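Local coordinates for SusD superfamily protein (Bacteroides vulgatus, PDB 3MYV) that probably binds polysaccharides at the outer membrane, as SusD itself binds starch, at residues Val56-Thr59 against Cys60-Asn64. Sequence-based numbering, arbitrary orientation.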
loop_
_atom_site.group_PDB
_atom_site.type_symbol
_atom_site.label_atom_id
_atom_site.label_comp_id
_atom_site.label_asym_id
_atom_site.label_seq_id
_atom_site.Cartn_x
_atom_site.Cartn_y
_atom_site.Cartn_z
ATOM N N VAL A 56 0.249 11.463 -13.049
ATOM C CA VAL A 56 -0.028 11.226 -11.616
ATOM C C VAL A 56 1.237 11.193 -10.763
ATOM O O VAL A 56 1.229 11.658 -9.615
ATOM C CB VAL A 56 -0.894 9.947 -11.381
ATOM C CG1 VAL A 56 -0.111 8.688 -11.698
ATOM C CG2 VAL A 56 -1.436 9.914 -9.946
ATOM N N CYS A 57 2.339 10.685 -11.296
ATOM C CA CYS A 57 3.603 10.736 -10.557
ATOM C C CYS A 57 3.975 12.199 -10.277
ATOM O O CYS A 57 4.382 12.547 -9.168
ATOM C CB CYS A 57 4.735 10.032 -11.319
ATOM S SG CYS A 57 4.607 8.200 -11.286
ATOM N N ASN A 58 3.820 13.044 -11.291
ATOM C CA ASN A 58 4.224 14.436 -11.203
ATOM C C ASN A 58 3.364 15.240 -10.195
ATOM O O ASN A 58 3.901 15.910 -9.324
ATOM C CB ASN A 58 4.216 15.059 -12.583
ATOM C CG ASN A 58 4.776 16.456 -12.583
ATOM O OD1 ASN A 58 4.068 17.402 -12.316
ATOM N ND2 ASN A 58 6.045 16.583 -12.879
ATOM N N THR A 59 2.043 15.129 -10.315
ATOM C CA THR A 59 1.124 15.859 -9.453
ATOM C C THR A 59 1.247 15.339 -8.016
ATOM O O THR A 59 1.262 16.126 -7.103
ATOM C CB THR A 59 -0.321 15.800 -9.984
ATOM O OG1 THR A 59 -0.784 14.437 -10.049
ATOM C CG2 THR A 59 -0.405 16.479 -11.413
ATOM N N CYS A 60 1.408 14.026 -7.817
ATOM C CA CYS A 60 1.697 13.534 -6.444
ATOM C C CYS A 60 3.017 14.096 -5.892
ATOM O O CYS A 60 3.078 14.611 -4.766
ATOM C CB CYS A 60 1.693 12.003 -6.384
ATOM S SG CYS A 60 0.032 11.279 -6.555
ATOM N N TYR A 61 4.074 14.016 -6.684
ATOM C CA TYR A 61 5.378 14.532 -6.251
ATOM C C TYR A 61 5.314 16.008 -5.883
ATOM O O TYR A 61 5.894 16.447 -4.884
ATOM C CB TYR A 61 6.369 14.306 -7.384
ATOM C CG TYR A 61 7.716 14.930 -7.211
ATOM C CD1 TYR A 61 8.630 14.397 -6.315
ATOM C CD2 TYR A 61 8.126 15.973 -8.027
ATOM C CE1 TYR A 61 9.920 14.963 -6.181
ATOM C CE2 TYR A 61 9.395 16.531 -7.913
ATOM C CZ TYR A 61 10.287 16.016 -6.994
ATOM O OH TYR A 61 11.522 16.587 -6.887
HETATM N N MSE A 62 4.605 16.771 -6.709
HETATM C CA MSE A 62 4.491 18.218 -6.536
HETATM C C MSE A 62 3.350 18.622 -5.588
HETATM O O MSE A 62 3.086 19.815 -5.415
HETATM C CB MSE A 62 4.298 18.871 -7.902
HETATM C CG MSE A 62 5.471 18.684 -8.862
HETATM SE SE MSE A 62 7.124 19.458 -8.247
HETATM C CE MSE A 62 6.687 21.384 -8.291
ATOM N N PHE A 63 2.685 17.651 -4.956
ATOM C CA PHE A 63 1.474 17.937 -4.137
ATOM C C PHE A 63 0.521 18.918 -4.842
ATOM O O PHE A 63 -0.073 19.781 -4.220
ATOM C CB PHE A 63 1.825 18.410 -2.716
ATOM C CG PHE A 63 2.448 17.324 -1.859
ATOM C CD1 PHE A 63 3.736 16.852 -2.134
ATOM C CD2 PHE A 63 1.741 16.758 -0.789
ATOM C CE1 PHE A 63 4.316 15.802 -1.360
ATOM C CE2 PHE A 63 2.310 15.728 0.013
ATOM C CZ PHE A 63 3.596 15.243 -0.280
ATOM N N ASN A 64 0.361 18.723 -6.152
ATOM C CA ASN A 64 -0.490 19.578 -6.975
ATOM C C ASN A 64 -1.886 18.949 -7.017
ATOM O O ASN A 64 -2.184 18.154 -7.904
ATOM C CB ASN A 64 0.097 19.699 -8.390
ATOM C CG ASN A 64 -0.787 20.496 -9.320
ATOM O OD1 ASN A 64 -1.747 21.114 -8.883
ATOM N ND2 ASN A 64 -0.492 20.450 -10.612
HETATM O O HOH W 1 2.304 18.820 -10.996
#
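Thr59 O accepts a bond from Asn64 N at 2.9 Å, and Phe63 N bonds to Cys60 O. Phe63 has positive phi (44°). The pair of bonds is a Schellman motif, which ends helix 56-61. Just before it, Met62 N reaches Asn58 O at 2.8 Å and Tyr61 N bonds to Cys57 O, both in the i to i+4 pattern of the helix.

A water bridges the two asparagines. It donates to Asn58 OD1 at 2.6 Å and accepts from Asn64 ND2 at 3.3 Å. With CG trans to N (chi1 -173°), the Asn58 side chain, its ND2 held by Ser50 OG, runs alongside selenomethionine Met62 and points the same way; Met62 CG lies 3.9 Å from Asn58 OD1. The methyl CG2 of Thr59 meets Asn64 ND2 at 4.1 Å, the two side chains crossing at a slant. Thr59 OG1, bonded to Asn71 O, stands between backbone N and carbonyl carbon (chi1 60°). Val56 CG2 touches Cys60 SG at 3.9 Å.

Val56, Cys57 and Cys60 pack on helix 36-43. Tyr61 leans on strand 48-50 and bonds through its hydroxyl with His415 and Leu416, while the Phe63 ring makes a cation-pi contact with Lys44, which also bonds to Cys60 O. The short helix thus joins helix 36-43 and strand 48-50 to the loop at 410-420.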